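Local structure of heavy-metal chelation domain-containing protein (Pyrococcus horikoshii, 3NPG) at residues 182-187 / 210-215; 161-166 / 186-191. The protein is of unknown function but, from its family, probably takes part in binding or chelating heavy-metal ions. One frame throughout, in Å; residues are numbered along the deposited sequence.

Interaction 1 of 2, residues 182-187 / 210-215; sequences MILDRA and TKVTHL
L184 and K211 mark the closest approach of the two backbones, their CA atoms 6.1 Å apart, where the last turn of helix 180-186 meets the loop that leads into strand 214-220. From there the loop runs on away from the helix, and only T210, K211 and V212 touch it. The polar half of the contact belongs to K211. With CG anti to its carbonyl carbon (chi1 -69°) and the chain fully extended beyond, the lysine reaches across the C-terminal end of the helix and brings NZ to the carbonyl oxygens of L184, in the last turn, and of A187, just past it. NZ donates to A187 O at 3.1 Å, coming from above the carbonyl plane, 69° out of it, and makes a weak bond of 3.4 Å to L184 O. A positive charge at this end of a helix probably gains from the helix dipole. Beside it, L184 supplies the apolar half: its CD2 lies 3.6 Å from V212 CG2, and its CD1 meets T210 CB at 4.0 Å. Were L184 cut back to an alanine, V212 CG2 would probably lose its apolar partner, opening a gap between helix and loop. L6 of helix 6-17 closes over both L184 and T210, while A187 and K211 rest on I193 of strand 192-196, the neighbour of strand 214-220 in the parallel part of the sheet.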
loop_
_atom_site.group_PDB
_atom_site.type_symbol
_atom_site.label_atom_id
_atom_site.label_comp_id
_atom_site.label_asym_id
_atom_site.label_seq_id
_atom_site.Cartn_x
_atom_site.Cartn_y
_atom_site.Cartn_z
HETATM N N MSE A 182 12.944 -15.269 -12.321
HETATM C CA MSE A 182 13.446 -15.660 -10.997
HETATM C C MSE A 182 12.776 -16.959 -10.514
HETATM O O MSE A 182 13.470 -17.874 -10.060
HETATM C CB MSE A 182 13.224 -14.517 -9.977
HETATM C CG MSE A 182 13.761 -14.825 -8.564
HETATM SE SE MSE A 182 12.474 -15.748 -7.431
HETATM C CE MSE A 182 11.092 -14.396 -7.367
ATOM N N ILE A 183 11.424 -17.038 -10.627
ATOM C CA ILE A 183 10.643 -18.209 -10.209
ATOM C C ILE A 183 11.176 -19.495 -10.844
ATOM O O ILE A 183 11.388 -20.485 -10.140
ATOM C CB ILE A 183 9.120 -17.991 -10.493
ATOM C CG1 ILE A 183 8.538 -16.906 -9.558
ATOM C CG2 ILE A 183 8.328 -19.319 -10.377
ATOM C CD1 ILE A 183 7.223 -16.287 -10.046
ATOM N N LEU A 184 11.449 -19.463 -12.162
ATOM C CA LEU A 184 11.973 -20.628 -12.884
ATOM C C LEU A 184 13.408 -20.955 -12.480
ATOM O O LEU A 184 13.750 -22.125 -12.338
ATOM C CB LEU A 184 11.869 -20.421 -14.404
ATOM C CG LEU A 184 10.442 -20.338 -14.965
ATOM C CD1 LEU A 184 10.457 -19.999 -16.431
ATOM C CD2 LEU A 184 9.681 -21.638 -14.728
ATOM N N ASP A 185 14.239 -19.921 -12.256
ATOM C CA ASP A 185 15.629 -20.110 -11.829
ATOM C C ASP A 185 15.699 -20.766 -10.442
ATOM O O ASP A 185 16.569 -21.612 -10.205
ATOM C CB ASP A 185 16.384 -18.765 -11.830
ATOM C CG ASP A 185 17.733 -18.797 -11.108
ATOM O OD1 ASP A 185 18.569 -19.673 -11.443
ATOM O OD2 ASP A 185 17.964 -17.921 -10.236
ATOM N N ARG A 186 14.770 -20.396 -9.534
ATOM C CA ARG A 186 14.759 -20.926 -8.170
ATOM C C ARG A 186 13.973 -22.233 -8.045
ATOM O O ARG A 186 14.045 -22.893 -7.010
ATOM C CB ARG A 186 14.246 -19.867 -7.174
ATOM C CG ARG A 186 15.114 -18.593 -7.127
ATOM C CD ARG A 186 16.566 -18.898 -6.778
ATOM N NE ARG A 186 16.726 -19.274 -5.371
ATOM C CZ ARG A 186 17.851 -19.770 -4.856
ATOM N NH1 ARG A 186 18.912 -19.970 -5.628
ATOM N NH2 ARG A 186 17.918 -20.076 -3.568
ATOM N N ALA A 187 13.271 -22.644 -9.122
ATOM C CA ALA A 187 12.515 -23.905 -9.146
ATOM C C ALA A 187 13.465 -25.098 -9.357
ATOM O O ALA A 187 13.371 -25.801 -10.370
ATOM C CB ALA A 187 11.477 -23.861 -10.250
ATOM N N THR A 210 11.976 -23.863 -21.303
ATOM C CA THR A 210 11.867 -23.400 -19.912
ATOM C C THR A 210 11.393 -24.526 -18.991
ATOM O O THR A 210 11.003 -25.593 -19.469
ATOM C CB THR A 210 10.955 -22.150 -19.806
ATOM O OG1 THR A 210 9.599 -22.532 -20.021
ATOM C CG2 THR A 210 11.358 -21.042 -20.769
ATOM N N LYS A 211 11.409 -24.279 -17.671
ATOM C CA LYS A 211 10.969 -25.266 -16.683
ATOM C C LYS A 211 9.431 -25.343 -16.588
ATOM O O LYS A 211 8.904 -26.263 -15.952
ATOM C CB LYS A 211 11.584 -24.971 -15.307
ATOM C CG LYS A 211 13.087 -25.214 -15.238
ATOM C CD LYS A 211 13.603 -25.060 -13.816
ATOM C CE LYS A 211 15.100 -25.191 -13.732
ATOM N NZ LYS A 211 15.594 -24.939 -12.354
ATOM N N VAL A 212 8.708 -24.384 -17.237
ATOM C CA VAL A 212 7.230 -24.368 -17.259
ATOM C C VAL A 212 6.713 -25.661 -17.891
ATOM O O VAL A 212 7.148 -26.026 -18.991
ATOM C CB VAL A 212 6.668 -23.111 -18.004
ATOM C CG1 VAL A 212 5.141 -23.125 -18.037
ATOM C CG2 VAL A 212 7.182 -21.820 -17.373
ATOM N N THR A 213 5.817 -26.369 -17.189
ATOM C CA THR A 213 5.294 -27.654 -17.677
ATOM C C THR A 213 3.901 -27.520 -18.286
ATOM O O THR A 213 3.589 -28.204 -19.261
ATOM C CB THR A 213 5.333 -28.700 -16.564
ATOM O OG1 THR A 213 4.565 -28.222 -15.453
ATOM C CG2 THR A 213 6.769 -29.030 -16.120
ATOM N N HIS A 214 3.055 -26.653 -17.703
ATOM C CA HIS A 214 1.679 -26.465 -18.162
ATOM C C HIS A 214 1.305 -24.992 -18.230
ATOM O O HIS A 214 1.909 -24.162 -17.546
ATOM C CB HIS A 214 0.692 -27.204 -17.229
ATOM C CG HIS A 214 0.876 -28.688 -17.201
ATOM N ND1 HIS A 214 1.862 -29.278 -16.434
ATOM C CD2 HIS A 214 0.149 -29.660 -17.798
ATOM C CE1 HIS A 214 1.738 -30.580 -16.631
ATOM N NE2 HIS A 214 0.714 -30.857 -17.432
ATOM N N LEU A 215 0.270 -24.678 -19.019
ATOM C CA LEU A 215 -0.322 -23.352 -19.099
ATOM C C LEU A 215 -1.811 -23.471 -18.843
ATOM O O LEU A 215 -2.509 -24.159 -19.592
ATOM C CB LEU A 215 -0.069 -22.714 -20.486
ATOM C CG LEU A 215 1.263 -21.975 -20.655
ATOM C CD1 LEU A 215 1.515 -21.644 -22.110
ATOM C CD2 LEU A 215 1.304 -20.701 -19.806
#

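Interaction 2 of 2, residues 161-166 / 186-191; sequences ILPEVD and RAKKAK
L162 meets R186 through their CB atoms, 3.9 Å apart, as the short 3-10 turn 162-164 settles against the end of helix 180-186 and the loop beyond it. P163 follows and is embraced by the second segment. Its CG sits over one face of the R186 guanidinium, 3.6 Å from NH2, because the arginine chain bends at chi2 and chi3 and folds back across the ring; Y159 holds the same group by a cation-pi contact and accepts a bond from NE through its carbonyl oxygen. On the same proline, CB packs on K188 CG at 3.7 Å. Just past R186 the backbone of the second segment turns sharply at A187, the centre of an inverse gamma turn. E164 and V165 contribute mainly their carbonyl oxygens: the aliphatic part of K189 passes these, and A190 CB lies 3.8 Å from V165 O. At D166 the two backbones are joined by a hydrogen bond. K191 N donates to D166 O at 2.9 Å, 32° out of the carbonyl plane, and A190 CA adds a CA-H...O contact to the same oxygen. The carboxylate lies alongside the K189 chain, which bends at chi3 (105°) to place CE 3.3 Å from OD1; NZ stays 4.1 Å from that oxygen, too far for a salt bridge. A water bridges OD1 and K189 O, donating to both, while OD2 accepts from R118 N. The two segments are the loops leading into the adjacent parallel strands 167-171 and 192-196. L162 and V165 turn inward onto A120 of strand 118-122, and A187 and A190 pack on I168 of strand 167-171.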
loop_
_atom_site.group_PDB
_atom_site.type_symbol
_atom_site.label_atom_id
_atom_site.label_comp_id
_atom_site.label_asym_id
_atom_site.label_seq_id
_atom_site.Cartn_x
_atom_site.Cartn_y
_atom_site.Cartn_z
ATOM N N ILE A 161 12.182 -20.330 -0.599
ATOM C CA ILE A 161 11.234 -21.453 -0.469
ATOM C C ILE A 161 11.029 -22.237 -1.788
ATOM O O ILE A 161 10.899 -23.464 -1.750
ATOM C CB ILE A 161 9.892 -21.002 0.191
ATOM C CG1 ILE A 161 10.143 -20.472 1.630
ATOM C CG2 ILE A 161 8.848 -22.149 0.192
ATOM C CD1 ILE A 161 8.979 -19.732 2.249
ATOM N N LEU A 162 11.074 -21.536 -2.954
ATOM C CA LEU A 162 10.913 -22.181 -4.275
ATOM C C LEU A 162 11.868 -23.392 -4.510
ATOM O O LEU A 162 11.418 -24.405 -5.041
ATOM C CB LEU A 162 11.033 -21.158 -5.428
ATOM C CG LEU A 162 9.862 -20.172 -5.585
ATOM C CD1 LEU A 162 10.224 -19.055 -6.518
ATOM C CD2 LEU A 162 8.607 -20.876 -6.070
ATOM N N PRO A 163 13.166 -23.348 -4.061
ATOM C CA PRO A 163 14.046 -24.515 -4.277
ATOM C C PRO A 163 13.655 -25.753 -3.451
ATOM O O PRO A 163 14.207 -26.832 -3.676
ATOM C CB PRO A 163 15.438 -23.992 -3.869
ATOM C CG PRO A 163 15.308 -22.505 -3.840
ATOM C CD PRO A 163 13.909 -22.231 -3.445
ATOM N N GLU A 164 12.699 -25.600 -2.501
ATOM C CA GLU A 164 12.290 -26.695 -1.606
ATOM C C GLU A 164 10.948 -27.354 -2.006
ATOM O O GLU A 164 10.581 -28.390 -1.434
ATOM C CB GLU A 164 12.226 -26.209 -0.140
ATOM C CG GLU A 164 13.520 -25.585 0.371
ATOM C CD GLU A 164 14.726 -26.503 0.396
ATOM O OE1 GLU A 164 14.543 -27.725 0.601
ATOM O OE2 GLU A 164 15.860 -25.991 0.261
ATOM N N VAL A 165 10.219 -26.757 -2.974
ATOM C CA VAL A 165 8.896 -27.255 -3.382
ATOM C C VAL A 165 8.952 -28.194 -4.606
ATOM O O VAL A 165 9.834 -28.058 -5.458
ATOM C CB VAL A 165 7.870 -26.109 -3.571
ATOM C CG1 VAL A 165 7.672 -25.339 -2.274
ATOM C CG2 VAL A 165 8.293 -25.172 -4.702
ATOM N N ASP A 166 7.985 -29.130 -4.694
ATOM C CA ASP A 166 7.905 -30.108 -5.785
ATOM C C ASP A 166 6.987 -29.608 -6.897
ATOM O O ASP A 166 7.081 -30.073 -8.034
ATOM C CB ASP A 166 7.400 -31.460 -5.257
ATOM C CG ASP A 166 8.034 -31.867 -3.953
ATOM O OD1 ASP A 166 9.229 -32.229 -3.963
ATOM O OD2 ASP A 166 7.344 -31.802 -2.916
ATOM N N ARG A 186 14.770 -20.396 -9.534
ATOM C CA ARG A 186 14.759 -20.926 -8.170
ATOM C C ARG A 186 13.973 -22.233 -8.045
ATOM O O ARG A 186 14.045 -22.893 -7.010
ATOM C CB ARG A 186 14.246 -19.867 -7.174
ATOM C CG ARG A 186 15.114 -18.593 -7.127
ATOM C CD ARG A 186 16.566 -18.898 -6.778
ATOM N NE ARG A 186 16.726 -19.274 -5.371
ATOM C CZ ARG A 186 17.851 -19.770 -4.856
ATOM N NH1 ARG A 186 18.912 -19.970 -5.628
ATOM N NH2 ARG A 186 17.918 -20.076 -3.568
ATOM N N ALA A 187 13.271 -22.644 -9.122
ATOM C CA ALA A 187 12.515 -23.905 -9.146
ATOM C C ALA A 187 13.465 -25.098 -9.357
ATOM O O ALA A 187 13.371 -25.801 -10.370
ATOM C CB ALA A 187 11.477 -23.861 -10.250
ATOM N N LYS A 188 14.387 -25.314 -8.395
ATOM C CA LYS A 188 15.449 -26.329 -8.483
ATOM C C LYS A 188 14.917 -27.768 -8.492
ATOM O O LYS A 188 15.420 -28.600 -9.250
ATOM C CB LYS A 188 16.468 -26.158 -7.323
ATOM C CG LYS A 188 16.972 -24.728 -7.116
ATOM C CD LYS A 188 17.957 -24.293 -8.190
ATOM C CE LYS A 188 18.553 -22.943 -7.877
ATOM N NZ LYS A 188 19.326 -22.405 -9.023
ATOM N N LYS A 189 13.940 -28.069 -7.617
ATOM C CA LYS A 189 13.449 -29.432 -7.383
ATOM C C LYS A 189 11.994 -29.641 -7.921
ATOM O O LYS A 189 11.468 -30.765 -7.882
ATOM C CB LYS A 189 13.527 -29.732 -5.869
ATOM C CG LYS A 189 13.272 -31.166 -5.481
ATOM C CD LYS A 189 13.575 -31.402 -4.011
ATOM C CE LYS A 189 12.322 -31.520 -3.180
ATOM N NZ LYS A 189 12.631 -31.841 -1.765
ATOM N N ALA A 190 11.366 -28.565 -8.437
ATOM C CA ALA A 190 9.990 -28.637 -8.928
ATOM C C ALA A 190 9.887 -29.436 -10.209
ATOM O O ALA A 190 10.670 -29.228 -11.141
ATOM C CB ALA A 190 9.423 -27.246 -9.126
ATOM N N LYS A 191 8.949 -30.390 -10.240
ATOM C CA LYS A 191 8.705 -31.240 -11.415
ATOM C C LYS A 191 7.431 -30.799 -12.155
ATOM O O LYS A 191 7.190 -31.218 -13.294
ATOM C CB LYS A 191 8.625 -32.739 -11.012
ATOM C CG LYS A 191 7.926 -33.002 -9.673
ATOM C CD LYS A 191 8.084 -34.452 -9.236
ATOM C CE LYS A 191 7.400 -34.713 -7.927
ATOM N NZ LYS A 191 7.544 -36.129 -7.508
HETATM O O HOH W 1 10.908 -33.248 -6.464
#

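Overall arrangement
Interactions 1 and 2 share R186 and A187, and their centres lie 9 Å apart, so helix 180-186 and the loop after it are held from two directions. Both are partly buried. Interaction 1, nearer the centre of the chain, ties the helix end to the loop before strand 214-220 by leucine packing and a lysine on carbonyl oxygens. Interaction 2, farther out, joins the loops before strands 167-171 and 192-196 through proline packing, a backbone bond and a water bridge, with more lysines at its edge. They touch directly: I183 CA lies 3.8 Å from L162 CD1, and T213 CG2 is 3.6 Å from K191 O.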